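Local atomic coordinates of fructuronate-tagaturonate epimerase UxaE from Cohnella laeviribosi in complex with 1 glycerol (PDB entry 6IL9), a protein that probably catalyses the interconversion of fructuronate and tagaturonate as a zinc-bound epimerase with a TIM-barrel fold. Residues K217-T222 and A235-D240; F223-H228 and S283-A288; H228-D233 and A330-R335; R324-H329 and Y338-H343. One frame throughout, in Å; residues are numbered along the deposited sequence.

Overall arrangement
All four contacts rest on apolar packing, but they lie at different depths of the fold. Interaction 4 is nearest the chain centre, joining helix 319-336 to barrel strand 339-342, and is the one that carries zinc. Interactions 2 and 3 have centres about 2 Å apart and share H228. They set the two strands of the hairpin 221-232 against helices 281-293 and 319-336. Interaction 1 is about 35 Å from the chain centre, yet its touching side chains are largely covered. Its chemistry is leucine on tyrosine and leucine, where interaction 2 pairs phenylalanines. Helix 319-336 serves both interactions 3 and 4, and interaction 3 is only partly buried.

Interaction 1: K217-T222 and A235-D240; sequences KYLDKT and ATLMRD
L237 of the helical segment 235-240 packs against Y218 and L219, where helix 208-218 ends. The side chains meet through apolar atoms alone. One methyl, CD1 of L237, lies 3.7 Å from CB of Y218. It also reaches the near part of the tyrosine ring, with CG of Y218 4.0 Å from CD1 of L237. The ring is met obliquely, and the two side chains cross at about a right angle. The other methyl, CD2 of L237, sits 4.0 Å from CB of L219 and 3.8 Å from the backbone N of L219. L237 has CG anti to its own N (chi1 -179°), which sends both methyls across to the helix end. With an alanine here, both methyls would be gone, and a gap is likely to open beside the Y218 ring and L219.

A type II turn runs from Y218 to K221, and within it N of K221 hydrogen-bonds to O of Y218 at 3.0 Å. This turn leads the chain from the helix into strand 221-225. The Y218 hydroxyl instead reaches out to helix 281-293 and hydrogen-bonds to E290, which also forms a salt bridge with K217.

Around the contact, F232 of strand 228-232 meets the Y218 ring edge-to-face. L286 of helix 281-293 touches both Y218 and L237. The leucine is thus held between the end of helix 208-218 and helix 281-293, next to the two-stranded hairpin.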
loop_
_atom_site.group_PDB
_atom_site.type_symbol
_atom_site.label_atom_id
_atom_site.label_comp_id
_atom_site.label_asym_id
_atom_site.label_seq_id
_atom_site.Cartn_x
_atom_site.Cartn_y
_atom_site.Cartn_z
ATOM N N LYS A 217 -35.854 8.608 3.141
ATOM C CA LYS A 217 -34.646 9.212 3.683
ATOM C C LYS A 217 -34.022 10.254 2.755
ATOM O O LYS A 217 -33.444 11.229 3.247
ATOM C CB LYS A 217 -33.621 8.114 4.001
ATOM C CG LYS A 217 -32.326 8.603 4.610
ATOM C CD LYS A 217 -31.431 7.439 4.998
ATOM C CE LYS A 217 -30.147 7.909 5.672
ATOM N NZ LYS A 217 -29.305 6.742 6.075
ATOM N N TYR A 218 -34.126 10.086 1.435
ATOM C CA TYR A 218 -33.394 10.917 0.479
ATOM C C TYR A 218 -34.256 11.670 -0.525
ATOM O O TYR A 218 -33.829 12.727 -0.990
ATOM C CB TYR A 218 -32.402 10.077 -0.344
ATOM C CG TYR A 218 -31.342 9.373 0.466
ATOM C CD1 TYR A 218 -30.167 10.027 0.835
ATOM C CD2 TYR A 218 -31.514 8.050 0.860
ATOM C CE1 TYR A 218 -29.194 9.377 1.573
ATOM C CE2 TYR A 218 -30.548 7.393 1.596
ATOM C CZ TYR A 218 -29.389 8.061 1.950
ATOM O OH TYR A 218 -28.428 7.404 2.691
ATOM N N LEU A 219 -35.421 11.148 -0.906
ATOM C CA LEU A 219 -36.118 11.677 -2.073
ATOM C C LEU A 219 -36.496 13.145 -1.881
ATOM O O LEU A 219 -37.122 13.517 -0.884
ATOM C CB LEU A 219 -37.367 10.842 -2.367
ATOM C CG LEU A 219 -38.095 11.257 -3.643
ATOM C CD1 LEU A 219 -37.184 11.091 -4.822
ATOM C CD2 LEU A 219 -39.357 10.419 -3.820
ATOM N N ASP A 220 -36.092 13.976 -2.842
ATOM C CA ASP A 220 -36.407 15.408 -2.850
ATOM C C ASP A 220 -35.905 16.112 -1.592
ATOM O O ASP A 220 -36.434 17.151 -1.194
ATOM C CB ASP A 220 -37.911 15.639 -3.033
ATOM C CG ASP A 220 -38.414 15.108 -4.356
ATOM O OD1 ASP A 220 -37.644 15.152 -5.342
ATOM O OD2 ASP A 220 -39.572 14.638 -4.421
ATOM N N LYS A 221 -34.873 15.559 -0.961
ATOM C CA LYS A 221 -34.300 16.136 0.244
ATOM C C LYS A 221 -32.964 16.788 -0.086
ATOM O O LYS A 221 -32.289 16.406 -1.047
ATOM C CB LYS A 221 -34.123 15.072 1.336
ATOM C CG LYS A 221 -35.417 14.727 2.077
ATOM C CD LYS A 221 -35.135 13.907 3.331
ATOM C CE LYS A 221 -36.108 14.230 4.455
ATOM N NZ LYS A 221 -37.523 14.135 4.001
ATOM N N THR A 222 -32.615 17.809 0.695
ATOM C CA THR A 222 -31.350 18.523 0.560
ATOM C C THR A 222 -30.590 18.405 1.867
ATOM O O THR A 222 -31.135 18.695 2.937
ATOM C CB THR A 222 -31.559 20.003 0.220
ATOM O OG1 THR A 222 -32.364 20.115 -0.958
ATOM C CG2 THR A 222 -30.216 20.680 -0.028
ATOM N N ALA A 235 -34.484 10.616 -10.072
ATOM C CA ALA A 235 -33.587 10.024 -11.058
ATOM C C ALA A 235 -32.208 9.739 -10.470
ATOM O O ALA A 235 -31.629 8.676 -10.721
ATOM C CB ALA A 235 -33.472 10.936 -12.277
ATOM N N THR A 236 -31.654 10.681 -9.701
ATOM C CA THR A 236 -30.343 10.444 -9.102
ATOM C C THR A 236 -30.419 9.384 -8.004
ATOM O O THR A 236 -29.556 8.501 -7.929
ATOM C CB THR A 236 -29.764 11.753 -8.559
ATOM O OG1 THR A 236 -30.686 12.337 -7.632
ATOM C CG2 THR A 236 -29.515 12.729 -9.695
ATOM N N LEU A 237 -31.458 9.443 -7.167
ATOM C CA LEU A 237 -31.627 8.456 -6.099
ATOM C C LEU A 237 -31.741 7.042 -6.661
ATOM O O LEU A 237 -31.066 6.120 -6.186
ATOM C CB LEU A 237 -32.853 8.799 -5.253
ATOM C CG LEU A 237 -33.153 7.869 -4.066
ATOM C CD1 LEU A 237 -31.941 7.757 -3.157
ATOM C CD2 LEU A 237 -34.370 8.305 -3.265
ATOM N N MET A 238 -32.584 6.850 -7.682
ATOM C CA MET A 238 -32.770 5.512 -8.245
ATOM C C MET A 238 -31.476 4.962 -8.819
ATOM O O MET A 238 -31.153 3.780 -8.629
ATOM C CB MET A 238 -33.843 5.539 -9.336
ATOM C CG MET A 238 -35.211 5.778 -8.814
ATOM S SD MET A 238 -36.545 5.463 -10.017
ATOM C CE MET A 238 -37.812 6.122 -8.984
ATOM N N ARG A 239 -30.737 5.785 -9.562
ATOM C CA ARG A 239 -29.478 5.298 -10.095
ATOM C C ARG A 239 -28.516 4.950 -8.964
ATOM O O ARG A 239 -27.880 3.892 -8.990
ATOM C CB ARG A 239 -28.873 6.332 -11.041
ATOM C CG ARG A 239 -27.762 5.772 -11.892
ATOM C CD ARG A 239 -27.130 6.853 -12.759
ATOM N NE ARG A 239 -28.053 7.370 -13.768
ATOM C CZ ARG A 239 -28.272 6.796 -14.948
ATOM N NH1 ARG A 239 -27.646 5.672 -15.270
ATOM N NH2 ARG A 239 -29.122 7.348 -15.805
ATOM N N ASP A 240 -28.412 5.819 -7.954
ATOM C CA ASP A 240 -27.513 5.558 -6.829
ATOM C C ASP A 240 -27.846 4.239 -6.136
ATOM O O ASP A 240 -26.945 3.463 -5.802
ATOM C CB ASP A 240 -27.574 6.700 -5.818
ATOM C CG ASP A 240 -26.709 7.882 -6.209
ATOM O OD1 ASP A 240 -25.833 7.721 -7.086
ATOM O OD2 ASP A 240 -26.910 8.965 -5.625
#

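Interaction 2: F223-H228 and S283-A288; sequences FQVGPH and SHFLVA
F223 and V225 of a beta hairpin both pack on F285, a side chain of helix 281-293. The hairpin pairs strands 221-225 and 228-232 in antiparallel fashion. Its type II' turn runs from V225 to H228, with G226 at positive phi, and N of V225 bonds to O of H228 at 2.8 Å.

F285 has CG anti to its backbone N (chi1 -179°), and its ring reaches from the helix to the hairpin. F223 takes a different first torsion, with CG anti to the carbonyl carbon (chi1 -60°). The two side chains cross at about a right angle. CE2 of F285 lies over one face of the F223 ring, offset toward the rim. The ring planes are inclined at 43°, so the pair is neither a parallel stack nor edge-to-face. The ring centroids of F223 and F285 are 4.8 Å apart.

V225 runs past F285 in the opposite direction. Its CG2 stands anti to the carbonyl carbon, beside the backbone N, which puts that methyl on F285. There it meets the F285 ring obliquely, at CE1 and CD1, while CE2 and CZ serve F223. I230 and F232 of the second strand also touch F285, and the apolar patch is thereby shared by both strands. The closest approach is CG of F223 to CZ of F285, 3.5 Å, with CE1 of F285 3.8 Å from CG2 of V225.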
loop_
_atom_site.group_PDB
_atom_site.type_symbol
_atom_site.label_atom_id
_atom_site.label_comp_id
_atom_site.label_asym_id
_atom_site.label_seq_id
_atom_site.Cartn_x
_atom_site.Cartn_y
_atom_site.Cartn_z
ATOM N N PHE A 223 -29.335 17.970 1.783
ATOM C CA PHE A 223 -28.479 17.826 2.948
ATOM C C PHE A 223 -27.385 18.880 2.898
ATOM O O PHE A 223 -26.776 19.097 1.848
ATOM C CB PHE A 223 -27.875 16.423 3.005
ATOM C CG PHE A 223 -28.904 15.341 3.082
ATOM C CD1 PHE A 223 -29.490 14.848 1.929
ATOM C CD2 PHE A 223 -29.303 14.838 4.310
ATOM C CE1 PHE A 223 -30.457 13.856 1.995
ATOM C CE2 PHE A 223 -30.271 13.840 4.385
ATOM C CZ PHE A 223 -30.844 13.354 3.224
ATOM N N GLN A 224 -27.154 19.537 4.027
ATOM C CA GLN A 224 -26.150 20.590 4.127
ATOM C C GLN A 224 -24.885 19.934 4.660
ATOM O O GLN A 224 -24.814 19.550 5.831
ATOM C CB GLN A 224 -26.633 21.728 5.021
ATOM C CG GLN A 224 -28.023 22.254 4.674
ATOM C CD GLN A 224 -28.067 23.019 3.357
ATOM O OE1 GLN A 224 -27.048 23.525 2.878
ATOM N NE2 GLN A 224 -29.251 23.093 2.761
ATOM N N VAL A 225 -23.894 19.780 3.784
ATOM C CA VAL A 225 -22.607 19.211 4.162
ATOM C C VAL A 225 -21.597 20.347 4.146
ATOM O O VAL A 225 -20.935 20.596 3.132
ATOM C CB VAL A 225 -22.211 18.062 3.217
ATOM C CG1 VAL A 225 -21.000 17.321 3.741
ATOM C CG2 VAL A 225 -23.387 17.104 3.051
ATOM N N GLY A 226 -21.495 21.067 5.261
ATOM C CA GLY A 226 -20.788 22.324 5.267
ATOM C C GLY A 226 -21.397 23.269 4.251
ATOM O O GLY A 226 -22.623 23.411 4.157
ATOM N N PRO A 227 -20.550 23.918 3.446
ATOM C CA PRO A 227 -21.051 24.869 2.446
ATOM C C PRO A 227 -21.659 24.213 1.222
ATOM O O PRO A 227 -22.050 24.921 0.288
ATOM C CB PRO A 227 -19.789 25.662 2.075
ATOM C CG PRO A 227 -18.678 24.683 2.269
ATOM C CD PRO A 227 -19.081 23.793 3.414
ATOM N N HIS A 228 -21.761 22.889 1.200
ATOM C CA HIS A 228 -22.219 22.153 0.034
ATOM C C HIS A 228 -23.621 21.618 0.275
ATOM O O HIS A 228 -23.887 21.004 1.310
ATOM C CB HIS A 228 -21.255 21.009 -0.283
ATOM C CG HIS A 228 -19.836 21.461 -0.407
ATOM N ND1 HIS A 228 -19.382 22.171 -1.496
ATOM C CD2 HIS A 228 -18.784 21.350 0.436
ATOM C CE1 HIS A 228 -18.104 22.453 -1.331
ATOM N NE2 HIS A 228 -17.717 21.973 -0.164
ATOM N N SER A 283 -23.298 10.317 -4.621
ATOM C CA SER A 283 -23.343 8.878 -4.369
ATOM C C SER A 283 -22.523 8.526 -3.138
ATOM O O SER A 283 -22.930 7.689 -2.322
ATOM C CB SER A 283 -22.826 8.118 -5.586
ATOM O OG SER A 283 -23.470 8.561 -6.764
ATOM N N HIS A 284 -21.359 9.159 -3.001
ATOM C CA HIS A 284 -20.522 8.995 -1.813
ATOM C C HIS A 284 -21.310 9.308 -0.544
ATOM O O HIS A 284 -21.277 8.543 0.432
ATOM C CB HIS A 284 -19.300 9.907 -1.981
ATOM C CG HIS A 284 -18.387 9.973 -0.795
ATOM N ND1 HIS A 284 -17.368 10.898 -0.717
ATOM C CD2 HIS A 284 -18.319 9.241 0.341
ATOM C CE1 HIS A 284 -16.710 10.732 0.417
ATOM N NE2 HIS A 284 -17.270 9.738 1.082
ATOM N N PHE A 285 -22.043 10.424 -0.543
ATOM C CA PHE A 285 -22.876 10.766 0.605
ATOM C C PHE A 285 -23.861 9.648 0.932
ATOM O O PHE A 285 -24.039 9.283 2.098
ATOM C CB PHE A 285 -23.632 12.071 0.346
ATOM C CG PHE A 285 -24.498 12.496 1.498
ATOM C CD1 PHE A 285 -23.959 13.211 2.565
ATOM C CD2 PHE A 285 -25.846 12.171 1.534
ATOM C CE1 PHE A 285 -24.748 13.597 3.631
ATOM C CE2 PHE A 285 -26.633 12.545 2.595
ATOM C CZ PHE A 285 -26.085 13.264 3.655
ATOM N N LEU A 286 -24.543 9.118 -0.086
ATOM C CA LEU A 286 -25.544 8.085 0.174
ATOM C C LEU A 286 -24.902 6.827 0.758
ATOM O O LEU A 286 -25.414 6.253 1.728
ATOM C CB LEU A 286 -26.300 7.754 -1.113
ATOM C CG LEU A 286 -27.382 6.673 -0.999
ATOM C CD1 LEU A 286 -28.622 7.094 -1.788
ATOM C CD2 LEU A 286 -26.865 5.352 -1.526
ATOM N N VAL A 287 -23.780 6.393 0.184
ATOM C CA VAL A 287 -23.096 5.205 0.688
ATOM C C VAL A 287 -22.710 5.407 2.147
ATOM O O VAL A 287 -23.012 4.575 3.009
ATOM C CB VAL A 287 -21.869 4.882 -0.183
ATOM C CG1 VAL A 287 -21.003 3.792 0.482
ATOM C CG2 VAL A 287 -22.302 4.469 -1.592
ATOM N N ALA A 288 -22.070 6.542 2.447
ATOM C CA ALA A 288 -21.619 6.799 3.813
ATOM C C ALA A 288 -22.797 6.896 4.768
ATOM O O ALA A 288 -22.774 6.318 5.859
ATOM C CB ALA A 288 -20.788 8.087 3.860
#

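Interaction 3: H228-D233 and A330-R335; sequences HAIHFD and AAIADR
I230 and I332 adopt the same first torsion, with CG1 anti to the carbonyl carbon (chi1 -60° and -66°). Each extends its longer branch toward the other segment, and the two side chains cross at about a right angle. The meeting joins the second strand of a beta hairpin, 228-232, to helix 319-336, a helix of the TIM barrel. The hairpin is inserted after barrel strand 178-182 and before barrel strand 267-271.

H228 makes the second touch, nearer the turn of the hairpin. The CD2 atom of its imidazole meets the methyl of A331, and the approach to the ring is oblique. The small alanine probably lets the imidazole come close to the helix. H228 also touches A327 and V328, one turn earlier on the same helix.

Both isoleucines are buried, and F285 of helix 281-293 touches each of them. V225 of the first strand packs on I230 and on A331 as well. At the far end of the segment D233 is the N-cap of helix 234-259, with OD1 also hydrogen-bonded to the hydroxyl of T236. The contacts are few: CD2 of H228 lies 3.7 Å from CB of A331, and CD1 of I230 lies 4.0 Å from CD1 of I332.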
loop_
_atom_site.group_PDB
_atom_site.type_symbol
_atom_site.label_atom_id
_atom_site.label_comp_id
_atom_site.label_asym_id
_atom_site.label_seq_id
_atom_site.Cartn_x
_atom_site.Cartn_y
_atom_site.Cartn_z
ATOM N N HIS A 228 -21.761 22.889 1.200
ATOM C CA HIS A 228 -22.219 22.153 0.034
ATOM C C HIS A 228 -23.621 21.618 0.275
ATOM O O HIS A 228 -23.887 21.004 1.310
ATOM C CB HIS A 228 -21.255 21.009 -0.283
ATOM C CG HIS A 228 -19.836 21.461 -0.407
ATOM N ND1 HIS A 228 -19.382 22.171 -1.496
ATOM C CD2 HIS A 228 -18.784 21.350 0.436
ATOM C CE1 HIS A 228 -18.104 22.453 -1.331
ATOM N NE2 HIS A 228 -17.717 21.973 -0.164
ATOM N N ALA A 229 -24.508 21.864 -0.673
ATOM C CA ALA A 229 -25.852 21.313 -0.643
ATOM C C ALA A 229 -25.879 20.094 -1.551
ATOM O O ALA A 229 -25.445 20.166 -2.705
ATOM C CB ALA A 229 -26.884 22.348 -1.091
ATOM N N ILE A 230 -26.349 18.970 -1.016
ATOM C CA ILE A 230 -26.472 17.723 -1.764
ATOM C C ILE A 230 -27.953 17.383 -1.833
ATOM O O ILE A 230 -28.594 17.172 -0.797
ATOM C CB ILE A 230 -25.671 16.581 -1.117
ATOM C CG1 ILE A 230 -24.181 16.940 -1.063
ATOM C CG2 ILE A 230 -25.885 15.283 -1.881
ATOM C CD1 ILE A 230 -23.305 15.833 -0.486
ATOM N N HIS A 231 -28.494 17.353 -3.043
ATOM C CA HIS A 231 -29.918 17.152 -3.259
ATOM C C HIS A 231 -30.132 15.870 -4.048
ATOM O O HIS A 231 -29.374 15.567 -4.973
ATOM C CB HIS A 231 -30.530 18.346 -4.005
ATOM C CG HIS A 231 -32.018 18.281 -4.137
ATOM N ND1 HIS A 231 -32.871 18.529 -3.082
ATOM C CD2 HIS A 231 -32.809 17.998 -5.201
ATOM C CE1 HIS A 231 -34.121 18.401 -3.489
ATOM N NE2 HIS A 231 -34.111 18.078 -4.770
ATOM N N PHE A 232 -31.159 15.114 -3.671
ATOM C CA PHE A 232 -31.529 13.884 -4.366
ATOM C C PHE A 232 -32.911 14.062 -4.972
ATOM O O PHE A 232 -33.890 14.248 -4.245
ATOM C CB PHE A 232 -31.515 12.685 -3.420
ATOM C CG PHE A 232 -30.160 12.372 -2.873
ATOM C CD1 PHE A 232 -29.714 12.987 -1.716
ATOM C CD2 PHE A 232 -29.330 11.466 -3.517
ATOM C CE1 PHE A 232 -28.466 12.707 -1.208
ATOM C CE2 PHE A 232 -28.067 11.175 -3.013
ATOM C CZ PHE A 232 -27.642 11.797 -1.854
ATOM N N ASP A 233 -32.983 14.021 -6.297
ATOM C CA ASP A 233 -34.258 13.838 -6.964
ATOM C C ASP A 233 -34.427 12.352 -7.277
ATOM O O ASP A 233 -33.535 11.539 -7.024
ATOM C CB ASP A 233 -34.353 14.719 -8.211
ATOM C CG ASP A 233 -33.318 14.378 -9.253
ATOM O OD1 ASP A 233 -32.487 13.481 -9.017
ATOM O OD2 ASP A 233 -33.326 15.016 -10.325
ATOM N N ALA A 330 -14.299 15.690 0.442
ATOM C CA ALA A 330 -13.640 15.937 1.724
ATOM C C ALA A 330 -14.635 16.395 2.777
ATOM O O ALA A 330 -14.495 16.060 3.959
ATOM C CB ALA A 330 -12.541 16.990 1.567
ATOM N N ALA A 331 -15.635 17.181 2.370
ATOM C CA ALA A 331 -16.656 17.636 3.310
ATOM C C ALA A 331 -17.509 16.472 3.800
ATOM O O ALA A 331 -17.911 16.437 4.972
ATOM C CB ALA A 331 -17.532 18.709 2.653
ATOM N N ILE A 332 -17.808 15.525 2.909
ATOM C CA ILE A 332 -18.569 14.338 3.300
ATOM C C ILE A 332 -17.790 13.515 4.314
ATOM O O ILE A 332 -18.337 13.070 5.331
ATOM C CB ILE A 332 -18.925 13.501 2.061
ATOM C CG1 ILE A 332 -19.885 14.281 1.167
ATOM C CG2 ILE A 332 -19.514 12.135 2.487
ATOM C CD1 ILE A 332 -19.911 13.748 -0.269
ATOM N N ALA A 333 -16.504 13.282 4.042
ATOM C CA ALA A 333 -15.660 12.573 4.999
ATOM C C ALA A 333 -15.655 13.266 6.361
ATOM O O ALA A 333 -15.727 12.604 7.399
ATOM C CB ALA A 333 -14.238 12.460 4.462
ATOM N N ASP A 334 -15.556 14.592 6.371
ATOM C CA ASP A 334 -15.531 15.327 7.635
ATOM C C ASP A 334 -16.860 15.180 8.366
ATOM O O ASP A 334 -16.893 15.016 9.590
ATOM C CB ASP A 334 -15.226 16.809 7.382
ATOM C CG ASP A 334 -13.748 17.075 7.058
ATOM O OD1 ASP A 334 -12.896 16.185 7.268
ATOM O OD2 ASP A 334 -13.437 18.192 6.585
ATOM N N ARG A 335 -17.961 15.231 7.621
ATOM C CA ARG A 335 -19.286 15.111 8.221
ATOM C C ARG A 335 -19.426 13.805 8.994
ATOM O O ARG A 335 -19.943 13.792 10.118
ATOM C CB ARG A 335 -20.346 15.217 7.121
ATOM C CG ARG A 335 -21.665 14.468 7.381
ATOM C CD ARG A 335 -22.606 15.233 8.269
ATOM N NE ARG A 335 -23.871 14.509 8.478
ATOM C CZ ARG A 335 -24.047 13.531 9.371
ATOM N NH1 ARG A 335 -23.049 13.144 10.139
ATOM N NH2 ARG A 335 -25.233 12.936 9.489
#

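Interaction 4: R324-H329 and Y338-H343; sequences RELAVH and YKLSIH. With ZN (zinc ion), chain C.
L340 fills the packed part, its two methyls set against L326 and H329 of helix 319-336. CD1 of L340 meets CD1 of L326 at 3.7 Å, and the two side chains run at a slant to each other. The same methyl lies 4.0 Å from CB of H329. CD2 of L340 comes up to the backbone instead, 3.7 Å from O of H329. L340 has CG anti to its carbonyl carbon (chi1 -68°), which directs the branch from the strand toward the helix. A glycine in place of L340 would probably take from L326 and H329 the methyls packed on them and open a gap between strand and helix.

The imidazole of H329 leads away from this contact, and its ND1 hydrogen-bonds to ND1 of H284 on helix 281-293. The contact belongs to a beta-alpha-beta unit of the TIM barrel, made of strand 300-302, helix 319-336 and strand 339-342. A330 and A333, further along the helix, also touch L340.

The looser side is the start of the helical segment, where R324 is exposed and E325 partly so. R324 hydrogen-bonds to Q321, one turn earlier.

Just past the strand, H343 binds zinc through ND1 at 2.3 Å. H161 and D273 are the other protein ligands, and a water lies 2.3 Å from the zinc. The other ring nitrogen, NE2 of H343, hydrogen-bonds to E269. OG of S341 lies in plane at the edge of the H343 ring and hydrogen-bonds to the same glutamate.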
loop_
_atom_site.group_PDB
_atom_site.type_symbol
_atom_site.label_atom_id
_atom_site.label_comp_id
_atom_site.label_asym_id
_atom_site.label_seq_id
_atom_site.Cartn_x
_atom_site.Cartn_y
_atom_site.Cartn_z
ATOM N N ARG A 324 -12.978 20.698 -7.539
ATOM C CA ARG A 324 -14.365 20.959 -7.150
ATOM C C ARG A 324 -15.009 19.728 -6.526
ATOM O O ARG A 324 -15.724 19.837 -5.521
ATOM C CB ARG A 324 -15.184 21.428 -8.353
ATOM C CG ARG A 324 -14.884 22.857 -8.770
ATOM C CD ARG A 324 -15.889 23.349 -9.803
ATOM N NE ARG A 324 -15.702 22.704 -11.098
ATOM C CZ ARG A 324 -14.834 23.118 -12.019
ATOM N NH1 ARG A 324 -14.073 24.183 -11.791
ATOM N NH2 ARG A 324 -14.736 22.475 -13.174
ATOM N N GLU A 325 -14.761 18.551 -7.096
ATOM C CA GLU A 325 -15.315 17.327 -6.530
ATOM C C GLU A 325 -14.613 16.949 -5.234
ATOM O O GLU A 325 -15.267 16.501 -4.281
ATOM C CB GLU A 325 -15.241 16.192 -7.550
ATOM C CG GLU A 325 -16.037 16.554 -8.799
ATOM C CD GLU A 325 -16.542 15.369 -9.578
ATOM O OE1 GLU A 325 -16.233 14.223 -9.196
ATOM O OE2 GLU A 325 -17.259 15.604 -10.579
ATOM N N LEU A 326 -13.287 17.133 -5.171
ATOM C CA LEU A 326 -12.566 16.847 -3.931
ATOM C C LEU A 326 -13.127 17.660 -2.772
ATOM O O LEU A 326 -13.238 17.160 -1.649
ATOM C CB LEU A 326 -11.069 17.118 -4.110
ATOM C CG LEU A 326 -10.216 17.081 -2.838
ATOM C CD1 LEU A 326 -10.180 15.659 -2.303
ATOM C CD2 LEU A 326 -8.799 17.590 -3.103
ATOM N N ALA A 327 -13.490 18.921 -3.026
ATOM C CA ALA A 327 -14.042 19.759 -1.965
ATOM C C ALA A 327 -15.258 19.100 -1.324
ATOM O O ALA A 327 -15.372 19.063 -0.092
ATOM C CB ALA A 327 -14.407 21.139 -2.520
ATOM N N VAL A 328 -16.166 18.561 -2.144
ATOM C CA VAL A 328 -17.367 17.918 -1.612
ATOM C C VAL A 328 -17.023 16.579 -0.965
ATOM O O VAL A 328 -17.509 16.262 0.128
ATOM C CB VAL A 328 -18.422 17.752 -2.716
ATOM C CG1 VAL A 328 -19.747 17.349 -2.091
ATOM C CG2 VAL A 328 -18.574 19.052 -3.481
ATOM N N HIS A 329 -16.200 15.766 -1.641
ATOM C CA HIS A 329 -15.770 14.484 -1.081
ATOM C C HIS A 329 -15.163 14.676 0.299
ATOM O O HIS A 329 -15.457 13.920 1.231
ATOM C CB HIS A 329 -14.729 13.814 -1.982
ATOM C CG HIS A 329 -15.284 13.194 -3.225
ATOM N ND1 HIS A 329 -16.353 12.325 -3.212
ATOM C CD2 HIS A 329 -14.883 13.280 -4.514
ATOM C CE1 HIS A 329 -16.603 11.922 -4.446
ATOM N NE2 HIS A 329 -15.728 12.488 -5.255
ATOM N N TYR A 338 -14.754 9.706 8.911
ATOM C CA TYR A 338 -13.677 8.913 8.337
ATOM C C TYR A 338 -12.815 9.807 7.448
ATOM O O TYR A 338 -13.106 10.991 7.255
ATOM C CB TYR A 338 -14.252 7.720 7.560
ATOM C CG TYR A 338 -15.227 8.131 6.488
ATOM C CD1 TYR A 338 -14.782 8.550 5.232
ATOM C CD2 TYR A 338 -16.601 8.105 6.725
ATOM C CE1 TYR A 338 -15.680 8.950 4.261
ATOM C CE2 TYR A 338 -17.499 8.484 5.754
ATOM C CZ TYR A 338 -17.027 8.912 4.528
ATOM O OH TYR A 338 -17.935 9.299 3.572
ATOM N N LYS A 339 -11.732 9.243 6.904
ATOM C CA LYS A 339 -10.799 9.975 6.053
ATOM C C LYS A 339 -10.971 9.570 4.596
ATOM O O LYS A 339 -11.326 8.431 4.295
ATOM C CB LYS A 339 -9.342 9.696 6.450
ATOM C CG LYS A 339 -9.055 9.764 7.932
ATOM C CD LYS A 339 -7.558 9.768 8.178
ATOM C CE LYS A 339 -6.887 8.485 7.736
ATOM N NZ LYS A 339 -5.460 8.428 8.236
ATOM N N LEU A 340 -10.648 10.493 3.690
ATOM C CA LEU A 340 -10.490 10.118 2.290
ATOM C C LEU A 340 -9.211 9.322 2.098
ATOM O O LEU A 340 -8.167 9.635 2.684
ATOM C CB LEU A 340 -10.444 11.360 1.403
ATOM C CG LEU A 340 -11.721 12.170 1.273
ATOM C CD1 LEU A 340 -11.456 13.314 0.288
ATOM C CD2 LEU A 340 -12.864 11.295 0.806
ATOM N N SER A 341 -9.294 8.294 1.258
ATOM C CA SER A 341 -8.151 7.458 0.905
ATOM C C SER A 341 -7.861 7.599 -0.581
ATOM O O SER A 341 -8.769 7.467 -1.408
ATOM C CB SER A 341 -8.431 5.999 1.252
ATOM O OG SER A 341 -7.282 5.218 0.996
ATOM N N ILE A 342 -6.599 7.856 -0.913
ATOM C CA ILE A 342 -6.156 8.049 -2.294
ATOM C C ILE A 342 -5.393 6.805 -2.719
ATOM O O ILE A 342 -4.257 6.594 -2.283
ATOM C CB ILE A 342 -5.265 9.294 -2.440
ATOM C CG1 ILE A 342 -5.820 10.490 -1.656
ATOM C CG2 ILE A 342 -5.050 9.618 -3.921
ATOM C CD1 ILE A 342 -7.144 10.995 -2.147
ATOM N N HIS A 343 -5.993 5.994 -3.587
ATOM C CA HIS A 343 -5.296 4.847 -4.151
ATOM C C HIS A 343 -4.549 5.236 -5.421
ATOM O O HIS A 343 -4.787 6.296 -6.008
ATOM C CB HIS A 343 -6.276 3.711 -4.414
ATOM C CG HIS A 343 -6.731 3.036 -3.159
ATOM N ND1 HIS A 343 -6.903 1.673 -3.054
ATOM C CD2 HIS A 343 -7.000 3.536 -1.932
ATOM C CE1 HIS A 343 -7.300 1.365 -1.834
ATOM N NE2 HIS A 343 -7.373 2.480 -1.135
HETATM ZN ZN ZN C . -7.133 0.575 -5.011
HETATM O O HOH W 1 -5.278 0.626 -6.370
#